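Local coordinates for protein formate dehydrogenase (Pyrobaculum aerophilum, PDB 1QP8) that probably works as an NAD(P)H-dependent dehydrogenase of the D-2-hydroxyacid family, with glyoxylate or hydroxypyruvate as likely substrates, and binds NADPH, at residues E88-L93 against T137-I142; K19-V24 against T284-G289; E43-M48 against H63-S68. All coordinates share one frame; numbering follows the deposited sequence.

Contact 1 of 3, residues E88-L93 against T137-I142; sequences EFALAL and TRVGKI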
ATOM      1  N   GLU A  88       8.338  -1.783  -1.269  1.00 39.24           N
ATOM      2  CA  GLU A  88       6.995  -1.469  -1.758  1.00 39.24           C
ATOM      3  C   GLU A  88       6.137  -2.718  -1.893  1.00 39.24           C
ATOM      4  O   GLU A  88       4.920  -2.676  -1.686  1.00 39.24           O
ATOM      5  CB  GLU A  88       7.006  -0.769  -3.127  1.00 43.26           C
ATOM      6  CG  GLU A  88       8.348  -0.534  -3.785  1.00 43.26           C
ATOM      7  CD  GLU A  88       8.202   0.093  -5.177  1.00 43.26           C
ATOM      8  OE1 GLU A  88       7.682  -0.580  -6.104  1.00 43.26           O
ATOM      9  OE2 GLU A  88       8.604   1.263  -5.345  1.00 43.26           O
ATOM     10  N   PHE A  89       6.762  -3.833  -2.244  1.00 35.81           N
ATOM     11  CA  PHE A  89       6.003  -5.054  -2.404  1.00 35.81           C
ATOM     12  C   PHE A  89       5.392  -5.498  -1.072  1.00 35.81           C
ATOM     13  O   PHE A  89       4.253  -5.968  -1.028  1.00 35.81           O
ATOM     14  CB  PHE A  89       6.888  -6.167  -2.977  1.00 35.30           C
ATOM     15  CG  PHE A  89       6.115  -7.254  -3.654  1.00 35.30           C
ATOM     16  CD1 PHE A  89       5.629  -7.078  -4.937  1.00 35.30           C
ATOM     17  CD2 PHE A  89       5.829  -8.438  -2.990  1.00 35.30           C
ATOM     18  CE1 PHE A  89       4.854  -8.076  -5.562  1.00 35.30           C
ATOM     19  CE2 PHE A  89       5.061  -9.443  -3.592  1.00 35.30           C
ATOM     20  CZ  PHE A  89       4.571  -9.260  -4.883  1.00 35.30           C
ATOM     21  N   ALA A  90       6.143  -5.351   0.014  1.00 39.66           N
ATOM     22  CA  ALA A  90       5.649  -5.749   1.324  1.00 39.66           C
ATOM     23  C   ALA A  90       4.470  -4.876   1.738  1.00 39.66           C
ATOM     24  O   ALA A  90       3.510  -5.359   2.337  1.00 39.66           O
ATOM     25  CB  ALA A  90       6.761  -5.642   2.351  1.00 40.77           C
ATOM     26  N   LEU A  91       4.538  -3.591   1.420  1.00 32.90           N
ATOM     27  CA  LEU A  91       3.456  -2.706   1.780  1.00 32.90           C
ATOM     28  C   LEU A  91       2.204  -3.125   1.047  1.00 32.90           C
ATOM     29  O   LEU A  91       1.113  -3.168   1.632  1.00 32.90           O
ATOM     30  CB  LEU A  91       3.809  -1.271   1.437  1.00 59.37           C
ATOM     31  CG  LEU A  91       4.881  -0.741   2.382  1.00 59.37           C
ATOM     32  CD1 LEU A  91       5.485   0.516   1.802  1.00 59.37           C
ATOM     33  CD2 LEU A  91       4.276  -0.481   3.743  1.00 59.37           C
ATOM     34  N   ALA A  92       2.356  -3.438  -0.237  1.00 37.11           N
ATOM     35  CA  ALA A  92       1.231  -3.875  -1.054  1.00 37.11           C
ATOM     36  C   ALA A  92       0.696  -5.154  -0.448  1.00 37.11           C
ATOM     37  O   ALA A  92      -0.505  -5.310  -0.245  1.00 37.11           O
ATOM     38  CB  ALA A  92       1.691  -4.129  -2.476  1.00 31.41           C
ATOM     39  N   LEU A  93       1.604  -6.070  -0.152  1.00 31.98           N
ATOM     40  CA  LEU A  93       1.213  -7.334   0.449  1.00 31.98           C
ATOM     41  C   LEU A  93       0.452  -7.123   1.736  1.00 31.98           C
ATOM     42  O   LEU A  93      -0.389  -7.932   2.106  1.00 31.98           O
ATOM     43  CB  LEU A  93       2.427  -8.212   0.746  1.00 28.89           C
ATOM     44  CG  LEU A  93       2.690  -9.324  -0.269  1.00 28.89           C
ATOM     45  CD1 LEU A  93       3.797 -10.234   0.255  1.00 28.89           C
ATOM     46  CD2 LEU A  93       1.401 -10.122  -0.506  1.00 28.89           C
ATOM     47  N   THR A 137      13.719  -1.593   7.557  1.00 48.65           N
ATOM     48  CA  THR A 137      13.730  -0.165   7.820  1.00 48.65           C
ATOM     49  C   THR A 137      12.844   0.677   6.915  1.00 48.65           C
ATOM     50  O   THR A 137      12.152   1.578   7.388  1.00 48.65           O
ATOM     51  CB  THR A 137      15.160   0.394   7.735  1.00 55.82           C
ATOM     52  OG1 THR A 137      15.960  -0.182   8.775  1.00 55.82           O
ATOM     53  CG2 THR A 137      15.148   1.906   7.896  1.00 55.82           C
ATOM     54  N   ARG A 138      12.874   0.410   5.616  1.00 44.87           N
ATOM     55  CA  ARG A 138      12.064   1.187   4.688  1.00 44.87           C
ATOM     56  C   ARG A 138      10.610   0.967   5.003  1.00 44.87           C
ATOM     57  O   ARG A 138       9.808   1.906   4.994  1.00 44.87           O
ATOM     58  CB  ARG A 138      12.371   0.788   3.245  1.00 48.85           C
ATOM     59  CG  ARG A 138      13.748   1.246   2.804  1.00 48.85           C
ATOM     60  CD  ARG A 138      14.145   0.700   1.459  1.00 48.85           C
ATOM     61  NE  ARG A 138      15.583   0.437   1.431  1.00 48.85           N
ATOM     62  CZ  ARG A 138      16.477   1.184   0.795  1.00 48.85           C
ATOM     63  NH1 ARG A 138      16.086   2.252   0.112  1.00 48.85           N
ATOM     64  NH2 ARG A 138      17.765   0.875   0.858  1.00 48.85           N
ATOM     65  N   VAL A 139      10.278  -0.281   5.302  1.00 43.71           N
ATOM     66  CA  VAL A 139       8.905  -0.627   5.634  1.00 43.71           C
ATOM     67  C   VAL A 139       8.541   0.123   6.906  1.00 43.71           C
ATOM     68  O   VAL A 139       7.570   0.887   6.936  1.00 43.71           O
ATOM     69  CB  VAL A 139       8.751  -2.171   5.829  1.00 34.85           C
ATOM     70  CG1 VAL A 139       7.329  -2.523   6.236  1.00 34.85           C
ATOM     71  CG2 VAL A 139       9.093  -2.893   4.526  1.00 34.85           C
ATOM     72  N   GLY A 140       9.345  -0.083   7.942  1.00 45.80           N
ATOM     73  CA  GLY A 140       9.123   0.577   9.219  1.00 45.80           C
ATOM     74  C   GLY A 140       8.913   2.072   9.091  1.00 45.80           C
ATOM     75  O   GLY A 140       7.977   2.623   9.673  1.00 45.80           O
ATOM     76  N   LYS A 141       9.766   2.737   8.321  1.00 55.80           N
ATOM     77  CA  LYS A 141       9.615   4.169   8.148  1.00 55.80           C
ATOM     78  C   LYS A 141       8.267   4.560   7.528  1.00 55.80           C
ATOM     79  O   LYS A 141       7.627   5.518   7.971  1.00 55.80           O
ATOM     80  CB  LYS A 141      10.792   4.717   7.348  1.00100.15           C
ATOM     81  CG  LYS A 141      12.093   4.573   8.126  1.00100.15           C
ATOM     82  CD  LYS A 141      13.272   5.268   7.475  1.00100.15           C
ATOM     83  CE  LYS A 141      14.492   5.182   8.384  1.00100.15           C
ATOM     84  NZ  LYS A 141      15.705   5.806   7.799  1.00100.15           N
ATOM     85  N   ILE A 142       7.813   3.806   6.531  1.00 49.81           N
ATOM     86  CA  ILE A 142       6.536   4.095   5.882  1.00 49.81           C
ATOM     87  C   ILE A 142       5.347   3.845   6.806  1.00 49.81           C
ATOM     88  O   ILE A 142       4.418   4.655   6.883  1.00 49.81           O
ATOM     89  CB  ILE A 142       6.373   3.241   4.636  1.00 64.21           C
ATOM     90  CG1 ILE A 142       7.571   3.480   3.726  1.00 64.21           C
ATOM     91  CG2 ILE A 142       5.082   3.590   3.935  1.00 64.21           C
ATOM     92  CD1 ILE A 142       7.671   2.516   2.581  1.00 64.21           C
TER
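Ala90 and Leu91 pack against Val139 and Ile142 in a buried, wholly apolar helix-helix contact of the coenzyme-binding Rossmann domain. Helix 135-145 follows the turn after strand 126-130, where the sequence fits the dinucleotide-binding GxGxxG pattern; helix 83-98 lies next to it. The two short segments run at 51° to each other with axes 9.7 Å apart, and the nearest backbone pair is Leu91 CA with Val139 CA at 7.0 Å. Leu91 takes the largest share of the interface. Its CG stands anti to the carbonyl carbon (chi1 -71°), which sends both methyls across to the other helix. The side chains of Leu91 and Ile142 cross obliquely, and since the modelled gap between their CD1 atoms is doubtful, the evidence for their packing comes from the CG2 branch: Ile142 CG2 is 3.8 Å from Leu91 CD1. A glycine in place of Ile142 would probably open a gap beside Leu91 CD1, leaving Val139 as the remaining neighbour of this leucine across the contact. Ile142 also packs on Leu146 of the second subunit, while Glu88, one turn before Leu91 on helix 83-98, forms a salt bridge with Lys99 of that subunit, so the helix pair borders the dimer interface. Toward the sheet, Ala90 and Val139 both touch Val179 of strand 177-180. The side chain of Val139 lies about 8 Å from the bound NADPH. Between the two helices, Val139 points its CG2 at the methyl of Ala90, with Ala90 CB and Val139 CG2 4.2 Å apart.

Contact 2 of 3, residues K19-V24 against T284-G289; sequences KYFKIV and TYATGG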
ATOM      1  N   LYS A  19      37.230  -4.930 -17.485  1.00 48.80           N
ATOM      2  CA  LYS A  19      38.260  -3.936 -17.220  1.00 48.80           C
ATOM      3  C   LYS A  19      39.042  -4.333 -15.970  1.00 48.80           C
ATOM      4  O   LYS A  19      40.126  -3.801 -15.700  1.00 48.80           O
ATOM      5  CB  LYS A  19      37.623  -2.562 -17.020  1.00 72.70           C
ATOM      6  CG  LYS A  19      36.777  -2.115 -18.190  1.00 72.70           C
ATOM      7  CD  LYS A  19      36.175  -0.747 -17.940  1.00 72.70           C
ATOM      8  CE  LYS A  19      35.327  -0.295 -19.134  1.00 72.70           C
ATOM      9  NZ  LYS A  19      34.843   1.125 -19.034  1.00 72.70           N
ATOM     10  N   TYR A  20      38.494  -5.289 -15.216  1.00 57.80           N
ATOM     11  CA  TYR A  20      39.132  -5.742 -13.982  1.00 57.80           C
ATOM     12  C   TYR A  20      39.520  -7.202 -13.899  1.00 57.80           C
ATOM     13  O   TYR A  20      40.476  -7.536 -13.215  1.00 57.80           O
ATOM     14  CB  TYR A  20      38.244  -5.429 -12.781  1.00 33.80           C
ATOM     15  CG  TYR A  20      38.107  -3.962 -12.519  1.00 33.80           C
ATOM     16  CD1 TYR A  20      37.105  -3.215 -13.138  1.00 33.80           C
ATOM     17  CD2 TYR A  20      39.028  -3.299 -11.719  1.00 33.80           C
ATOM     18  CE1 TYR A  20      37.039  -1.837 -12.977  1.00 33.80           C
ATOM     19  CE2 TYR A  20      38.971  -1.935 -11.549  1.00 33.80           C
ATOM     20  CZ  TYR A  20      37.980  -1.206 -12.185  1.00 33.80           C
ATOM     21  OH  TYR A  20      37.964   0.163 -12.060  1.00 33.80           O
ATOM     22  N   PHE A  21      38.795  -8.070 -14.587  1.00 49.81           N
ATOM     23  CA  PHE A  21      39.081  -9.494 -14.498  1.00 49.81           C
ATOM     24  C   PHE A  21      39.157 -10.217 -15.825  1.00 49.81           C
ATOM     25  O   PHE A  21      38.889  -9.660 -16.876  1.00 49.81           O
ATOM     26  CB  PHE A  21      37.987 -10.212 -13.687  1.00 35.19           C
ATOM     27  CG  PHE A  21      37.681  -9.581 -12.363  1.00 35.19           C
ATOM     28  CD1 PHE A  21      36.832  -8.489 -12.280  1.00 35.19           C
ATOM     29  CD2 PHE A  21      38.249 -10.079 -11.194  1.00 35.19           C
ATOM     30  CE1 PHE A  21      36.553  -7.905 -11.055  1.00 35.19           C
ATOM     31  CE2 PHE A  21      37.976  -9.502  -9.975  1.00 35.19           C
ATOM     32  CZ  PHE A  21      37.125  -8.412  -9.903  1.00 35.19           C
ATOM     33  N   LYS A  22      39.537 -11.483 -15.740  1.00 43.79           N
ATOM     34  CA  LYS A  22      39.555 -12.355 -16.885  1.00 43.79           C
ATOM     35  C   LYS A  22      38.356 -13.257 -16.555  1.00 43.79           C
ATOM     36  O   LYS A  22      38.441 -14.163 -15.720  1.00 43.79           O
ATOM     37  CB  LYS A  22      40.829 -13.188 -16.951  1.00 50.32           C
ATOM     38  CG  LYS A  22      40.708 -14.282 -18.004  1.00 50.32           C
ATOM     39  CD  LYS A  22      41.931 -15.169 -18.125  1.00 50.32           C
ATOM     40  CE  LYS A  22      41.708 -16.189 -19.245  1.00 50.32           C
ATOM     41  NZ  LYS A  22      42.698 -17.301 -19.209  1.00 50.32           N
ATOM     42  N   ILE A  23      37.221 -12.972 -17.172  1.00 38.60           N
ATOM     43  CA  ILE A  23      36.024 -13.753 -16.931  1.00 38.60           C
ATOM     44  C   ILE A  23      36.293 -15.150 -17.426  1.00 38.60           C
ATOM     45  O   ILE A  23      36.915 -15.319 -18.464  1.00 38.60           O
ATOM     46  CB  ILE A  23      34.826 -13.153 -17.685  1.00 34.95           C
ATOM     47  CG1 ILE A  23      34.566 -11.741 -17.170  1.00 34.95           C
ATOM     48  CG2 ILE A  23      33.596 -14.031 -17.512  1.00 34.95           C
ATOM     49  CD1 ILE A  23      33.369 -11.092 -17.781  1.00 34.95           C
ATOM     50  N   VAL A  24      35.829 -16.144 -16.679  1.00 46.63           N
ATOM     51  CA  VAL A  24      36.028 -17.546 -17.020  1.00 46.63           C
ATOM     52  C   VAL A  24      34.733 -18.309 -16.741  1.00 46.63           C
ATOM     53  O   VAL A  24      34.264 -18.343 -15.601  1.00 46.63           O
ATOM     54  CB  VAL A  24      37.163 -18.138 -16.168  1.00 39.17           C
ATOM     55  CG1 VAL A  24      37.186 -19.647 -16.296  1.00 39.17           C
ATOM     56  CG2 VAL A  24      38.496 -17.555 -16.601  1.00 39.17           C
ATOM     57  N   THR A 284      35.461  -3.190  -5.877  1.00 39.10           N
ATOM     58  CA  THR A 284      36.133  -2.540  -4.759  1.00 39.10           C
ATOM     59  C   THR A 284      36.955  -3.594  -4.040  1.00 39.10           C
ATOM     60  O   THR A 284      37.983  -3.294  -3.440  1.00 39.10           O
ATOM     61  CB  THR A 284      35.169  -1.870  -3.758  1.00 40.63           C
ATOM     62  OG1 THR A 284      35.440  -2.374  -2.445  1.00 40.63           O
ATOM     63  CG2 THR A 284      33.717  -2.097  -4.144  1.00 40.63           C
ATOM     64  N   TYR A 285      36.506  -4.838  -4.099  1.00 43.12           N
ATOM     65  CA  TYR A 285      37.285  -5.894  -3.492  1.00 43.12           C
ATOM     66  C   TYR A 285      38.545  -6.014  -4.345  1.00 43.12           C
ATOM     67  O   TYR A 285      39.662  -6.039  -3.836  1.00 43.12           O
ATOM     68  CB  TYR A 285      36.548  -7.220  -3.538  1.00 45.26           C
ATOM     69  CG  TYR A 285      37.495  -8.385  -3.375  1.00 45.26           C
ATOM     70  CD1 TYR A 285      37.948  -8.765  -2.113  1.00 45.26           C
ATOM     71  CD2 TYR A 285      37.986  -9.066  -4.490  1.00 45.26           C
ATOM     72  CE1 TYR A 285      38.866  -9.789  -1.961  1.00 45.26           C
ATOM     73  CE2 TYR A 285      38.900 -10.087  -4.354  1.00 45.26           C
ATOM     74  CZ  TYR A 285      39.339 -10.446  -3.086  1.00 45.26           C
ATOM     75  OH  TYR A 285      40.248 -11.465  -2.938  1.00 45.26           O
ATOM     76  N   ALA A 286      38.348  -6.087  -5.655  1.00 62.19           N
ATOM     77  CA  ALA A 286      39.454  -6.217  -6.597  1.00 62.19           C
ATOM     78  C   ALA A 286      40.487  -5.105  -6.463  1.00 62.19           C
ATOM     79  O   ALA A 286      41.682  -5.353  -6.529  1.00 62.19           O
ATOM     80  CB  ALA A 286      38.917  -6.248  -8.020  1.00 89.88           C
ATOM     81  N   THR A 287      40.026  -3.877  -6.283  1.00 62.86           N
ATOM     82  CA  THR A 287      40.938  -2.758  -6.158  1.00 62.86           C
ATOM     83  C   THR A 287      41.484  -2.548  -4.747  1.00 62.86           C
ATOM     84  O   THR A 287      42.069  -1.507  -4.450  1.00 62.86           O
ATOM     85  CB  THR A 287      40.274  -1.478  -6.654  1.00 43.19           C
ATOM     86  OG1 THR A 287      38.947  -1.386  -6.135  1.00 43.19           O
ATOM     87  CG2 THR A 287      40.202  -1.498  -8.151  1.00 43.19           C
ATOM     88  N   GLY A 288      41.285  -3.538  -3.881  1.00 64.39           N
ATOM     89  CA  GLY A 288      41.805  -3.455  -2.527  1.00 64.39           C
ATOM     90  C   GLY A 288      41.023  -2.680  -1.482  1.00 64.39           C
ATOM     91  O   GLY A 288      41.592  -2.258  -0.475  1.00 64.39           O
ATOM     92  N   GLY A 289      39.729  -2.483  -1.709  1.00 64.97           N
ATOM     93  CA  GLY A 289      38.917  -1.764  -0.741  1.00 64.97           C
ATOM     94  C   GLY A 289      38.075  -2.749   0.048  1.00 64.97           C
ATOM     95  O   GLY A 289      38.109  -3.944  -0.231  1.00 64.97           O
TER
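Phe21 carries its CG anti to the carbonyl carbon (chi1 -51°), a setting that swings the far end of the ring to Ala286 although the bond from its backbone does not head there. Tyr20 has the same kind of first torsion (chi1 -67°), but its side chain leaves the backbone directly toward the helix end and reaches Thr287. The two neighbouring rings therefore take separate partners on consecutive residues. Phe21 touches with its far end: CZ lies 3.4 Å from Ala286 CB, and the next ring atom, Phe21 CE2, is 3.9 Å from the same methyl. The Tyr20 ring meets its methyl through CE2, 3.6 Å from Thr287 CG2, with CD2 the next nearest. The Thr287 hydroxyl is engaged by the last turn of the helix it follows, OG1 being hydrogen-bonded to the carbonyl O of Ile283, while the CG2 methyl is presented to the tyrosine. These residues sit where helix 268-286 ends in a Schellman motif. Gly289 N bonds to Thr284 O at 2.6 Å and Gly288 N to Tyr285 O at 3.0 Å, and Gly288 occupies the C-prime position with phi at 82°, turning the chain out of the helix just after the two contact residues. The 19-24 segment approaches from the N-terminal part of the chain and runs into strand 22-24, which pairs in parallel with strand 2-4. Phe21 is the buried member of the group, lodged also against Met1, Leu3 and Leu282, whereas Tyr20 and Thr287 are exposed at the surface and Tyr20 additionally leans on Ile283. The Tyr285 ring, also at the helix end, stacks with Phe53.

Contact 3 of 3, residues E43-M48 against H63-S68; sequences EELAKM and HLPWES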
ATOM      1  N   GLU A  43      30.293 -29.117  -6.481  1.00 57.70           N
ATOM      2  CA  GLU A  43      31.041 -29.596  -7.634  1.00 57.70           C
ATOM      3  C   GLU A  43      31.885 -28.447  -8.164  1.00 57.70           C
ATOM      4  O   GLU A  43      33.043 -28.643  -8.528  1.00 57.70           O
ATOM      5  CB  GLU A  43      30.109 -30.111  -8.737  1.00 99.77           C
ATOM      6  CG  GLU A  43      28.644 -30.230  -8.351  1.00 99.77           C
ATOM      7  CD  GLU A  43      28.430 -31.060  -7.108  1.00 99.77           C
ATOM      8  OE1 GLU A  43      28.925 -32.205  -7.065  1.00 99.77           O
ATOM      9  OE2 GLU A  43      27.760 -30.566  -6.175  1.00 99.77           O
ATOM     10  N   GLU A  44      31.320 -27.243  -8.205  1.00 52.80           N
ATOM     11  CA  GLU A  44      32.080 -26.091  -8.684  1.00 52.80           C
ATOM     12  C   GLU A  44      33.133 -25.688  -7.652  1.00 52.80           C
ATOM     13  O   GLU A  44      34.266 -25.362  -8.001  1.00 52.80           O
ATOM     14  CB  GLU A  44      31.163 -24.895  -8.945  1.00 36.50           C
ATOM     15  CG  GLU A  44      30.382 -24.963 -10.218  1.00 36.50           C
ATOM     16  CD  GLU A  44      29.137 -24.100 -10.157  1.00 36.50           C
ATOM     17  OE1 GLU A  44      28.295 -24.340  -9.244  1.00 36.50           O
ATOM     18  OE2 GLU A  44      28.996 -23.188 -11.015  1.00 36.50           O
ATOM     19  N   LEU A  45      32.757 -25.708  -6.379  1.00 56.71           N
ATOM     20  CA  LEU A  45      33.689 -25.330  -5.333  1.00 56.71           C
ATOM     21  C   LEU A  45      34.952 -26.182  -5.302  1.00 56.71           C
ATOM     22  O   LEU A  45      36.037 -25.693  -4.967  1.00 56.71           O
ATOM     23  CB  LEU A  45      32.997 -25.366  -3.971  1.00 46.44           C
ATOM     24  CG  LEU A  45      32.173 -24.114  -3.661  1.00 46.44           C
ATOM     25  CD1 LEU A  45      31.626 -24.166  -2.254  1.00 46.44           C
ATOM     26  CD2 LEU A  45      33.045 -22.893  -3.814  1.00 46.44           C
ATOM     27  N   ALA A  46      34.830 -27.451  -5.666  1.00 63.72           N
ATOM     28  CA  ALA A  46      35.993 -28.321  -5.635  1.00 63.72           C
ATOM     29  C   ALA A  46      37.004 -27.973  -6.710  1.00 63.72           C
ATOM     30  O   ALA A  46      38.201 -28.216  -6.547  1.00 63.72           O
ATOM     31  CB  ALA A  46      35.573 -29.754  -5.773  1.00 34.39           C
ATOM     32  N   LYS A  47      36.525 -27.400  -7.804  1.00 48.94           N
ATOM     33  CA  LYS A  47      37.407 -27.036  -8.904  1.00 48.94           C
ATOM     34  C   LYS A  47      38.145 -25.726  -8.686  1.00 48.94           C
ATOM     35  O   LYS A  47      39.053 -25.400  -9.451  1.00 48.94           O
ATOM     36  CB  LYS A  47      36.615 -26.939 -10.200  1.00 67.96           C
ATOM     37  CG  LYS A  47      35.927 -28.224 -10.598  1.00 67.96           C
ATOM     38  CD  LYS A  47      35.093 -27.990 -11.836  1.00 67.96           C
ATOM     39  CE  LYS A  47      34.760 -29.280 -12.558  1.00 67.96           C
ATOM     40  NZ  LYS A  47      34.130 -28.976 -13.876  1.00 67.96           N
HETATM   41  N   MSE A  48      37.766 -24.982  -7.648  1.00 51.27           N
HETATM   42  CA  MSE A  48      38.390 -23.686  -7.369  1.00 51.27           C
HETATM   43  C   MSE A  48      39.225 -23.630  -6.092  1.00 51.27           C
HETATM   44  O   MSE A  48      38.842 -22.988  -5.108  1.00 51.27           O
HETATM   45  CB  MSE A  48      37.313 -22.599  -7.337  1.00 80.94           C
HETATM   46  CG  MSE A  48      36.810 -22.203  -8.718  1.00 80.94           C
HETATM   47 SE   MSE A  48      35.097 -21.655  -8.708  1.00 80.94          SE
HETATM   48  CE  MSE A  48      35.277 -19.952  -8.370  1.00 80.94           C
ATOM     49  N   HIS A  63      21.075 -20.198   0.905  1.00 37.44           N
ATOM     50  CA  HIS A  63      21.107 -21.197  -0.154  1.00 37.44           C
ATOM     51  C   HIS A  63      22.509 -21.717  -0.500  1.00 37.44           C
ATOM     52  O   HIS A  63      22.647 -22.738  -1.177  1.00 37.44           O
ATOM     53  CB  HIS A  63      20.459 -20.640  -1.413  1.00 41.68           C
ATOM     54  CG  HIS A  63      21.122 -19.407  -1.922  1.00 41.68           C
ATOM     55  ND1 HIS A  63      21.008 -18.190  -1.287  1.00 41.68           N
ATOM     56  CD2 HIS A  63      21.938 -19.206  -2.983  1.00 41.68           C
ATOM     57  CE1 HIS A  63      21.723 -17.289  -1.936  1.00 41.68           C
ATOM     58  NE2 HIS A  63      22.298 -17.880  -2.970  1.00 41.68           N
ATOM     59  N   LEU A  64      23.550 -21.028  -0.048  1.00 38.90           N
ATOM     60  CA  LEU A  64      24.915 -21.461  -0.341  1.00 38.90           C
ATOM     61  C   LEU A  64      25.335 -22.707   0.426  1.00 38.90           C
ATOM     62  O   LEU A  64      25.051 -22.841   1.619  1.00 38.90           O
ATOM     63  CB  LEU A  64      25.902 -20.355  -0.001  1.00 32.88           C
ATOM     64  CG  LEU A  64      25.845 -19.034  -0.754  1.00 32.88           C
ATOM     65  CD1 LEU A  64      26.934 -18.127  -0.173  1.00 32.88           C
ATOM     66  CD2 LEU A  64      26.081 -19.256  -2.242  1.00 32.88           C
ATOM     67  N   PRO A  65      26.057 -23.620  -0.241  1.00 72.65           N
ATOM     68  CA  PRO A  65      26.536 -24.864   0.371  1.00 72.65           C
ATOM     69  C   PRO A  65      27.078 -24.637   1.769  1.00 72.65           C
ATOM     70  O   PRO A  65      26.725 -25.348   2.700  1.00 72.65           O
ATOM     71  CB  PRO A  65      27.648 -25.299  -0.552  1.00 29.40           C
ATOM     72  CG  PRO A  65      27.213 -24.812  -1.871  1.00 29.40           C
ATOM     73  CD  PRO A  65      26.622 -23.446  -1.592  1.00 29.40           C
ATOM     74  N   TRP A  66      27.947 -23.647   1.910  1.00 67.43           N
ATOM     75  CA  TRP A  66      28.553 -23.322   3.196  1.00 67.43           C
ATOM     76  C   TRP A  66      29.403 -24.457   3.744  1.00 67.43           C
ATOM     77  O   TRP A  66      30.572 -24.254   4.072  1.00 67.43           O
ATOM     78  CB  TRP A  66      27.490 -22.927   4.228  1.00 40.28           C
ATOM     79  CG  TRP A  66      27.075 -21.505   4.094  1.00 40.28           C
ATOM     80  CD1 TRP A  66      25.815 -21.037   3.861  1.00 40.28           C
ATOM     81  CD2 TRP A  66      27.928 -20.344   4.143  1.00 40.28           C
ATOM     82  NE1 TRP A  66      25.827 -19.659   3.756  1.00 40.28           N
ATOM     83  CE2 TRP A  66      27.113 -19.210   3.925  1.00 40.28           C
ATOM     84  CE3 TRP A  66      29.305 -20.167   4.344  1.00 40.28           C
ATOM     85  CZ2 TRP A  66      27.622 -17.901   3.906  1.00 40.28           C
ATOM     86  CZ3 TRP A  66      29.817 -18.866   4.321  1.00 40.28           C
ATOM     87  CH2 TRP A  66      28.974 -17.748   4.102  1.00 40.28           C
ATOM     88  N   GLU A  67      28.837 -25.652   3.836  1.00 57.68           N
ATOM     89  CA  GLU A  67      29.602 -26.767   4.360  1.00 57.68           C
ATOM     90  C   GLU A  67      30.632 -27.224   3.339  1.00 57.68           C
ATOM     91  O   GLU A  67      31.453 -28.095   3.618  1.00 57.68           O
ATOM     92  CB  GLU A  67      28.687 -27.936   4.766  1.00 76.64           C
ATOM     93  CG  GLU A  67      28.126 -28.791   3.633  1.00 76.64           C
ATOM     94  CD  GLU A  67      26.962 -28.143   2.892  1.00 76.64           C
ATOM     95  OE1 GLU A  67      26.059 -27.592   3.560  1.00 76.64           O
ATOM     96  OE2 GLU A  67      26.941 -28.198   1.640  1.00 76.64           O
ATOM     97  N   SER A  68      30.598 -26.622   2.154  1.00 47.15           N
ATOM     98  CA  SER A  68      31.551 -26.991   1.116  1.00 47.15           C
ATOM     99  C   SER A  68      32.439 -25.823   0.712  1.00 47.15           C
ATOM    100  O   SER A  68      33.280 -25.960  -0.172  1.00 47.15           O
ATOM    101  CB  SER A  68      30.819 -27.543  -0.112  1.00 51.72           C
ATOM    102  OG  SER A  68      30.509 -28.914   0.062  1.00 51.72           O
TER
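Leu45 meets Ser68 and Pro65 through one methyl, CD1. The shortest approach is to the backbone, with Leu45 CD1 3.2 Å from Ser68 O; at this resolution the distance places the methyl but says little about how tightly it is held. Toward side chains the spacing is more relaxed: Leu45 CD1 is 4.1 Å from Ser68 CB and 4.5 Å from Pro65 CB. The leucine's CG is anti to its carbonyl carbon (chi1 -81°), and its extended second torsion (chi2 -175°) carries CD1 outward from the helix to the loop. Leu45 also packs on Ile69, which continues the loop after Ser68. Glu44 OE2 links the helix to Tyr4 OH, while its OE1 bonds to the backbone N of Thr41 just before the helix. On the loop side, the CB of Trp66 points away from the helix; Leu64 CB sits 3.8 Å above one face of its ring, NE1 donates to Leu61 O, and the ring stacks with Tyr300. These contacts hold the loop, which joins strands 54-55 and 75-76. Helix and loop lie away from the coenzyme site, in keeping with the N-terminal domain of this family. Because the touching groups are a methyl, a proline ring, a CB and a carbonyl oxygen, they meet by shape and dispersion, with the directional polar bonds lying in the surrounding residues.

Overall arrangement
Along the chain, contact 2 closes the widest loop, joining the region of strand 22-24 to the end of helix 268-286. Contacts 3 and 1 are nested inside that loop in series, contact 3 closing before contact 1 opens. Contacts 2 and 3 lie on the same side of the chain's centre, their centres 21 Å apart and their nearest atoms about 7 Å apart, and strand 22-24 and helix 42-47 are consecutive elements. Contact 1 is 35 Å and 34 Å from them, centre to centre, beside the six-stranded parallel sheet. This spacing matches the two-domain plan of the D-2-hydroxyacid dehydrogenases: helix 268-286 brings the chain back from the coenzyme domain to the N-terminal one.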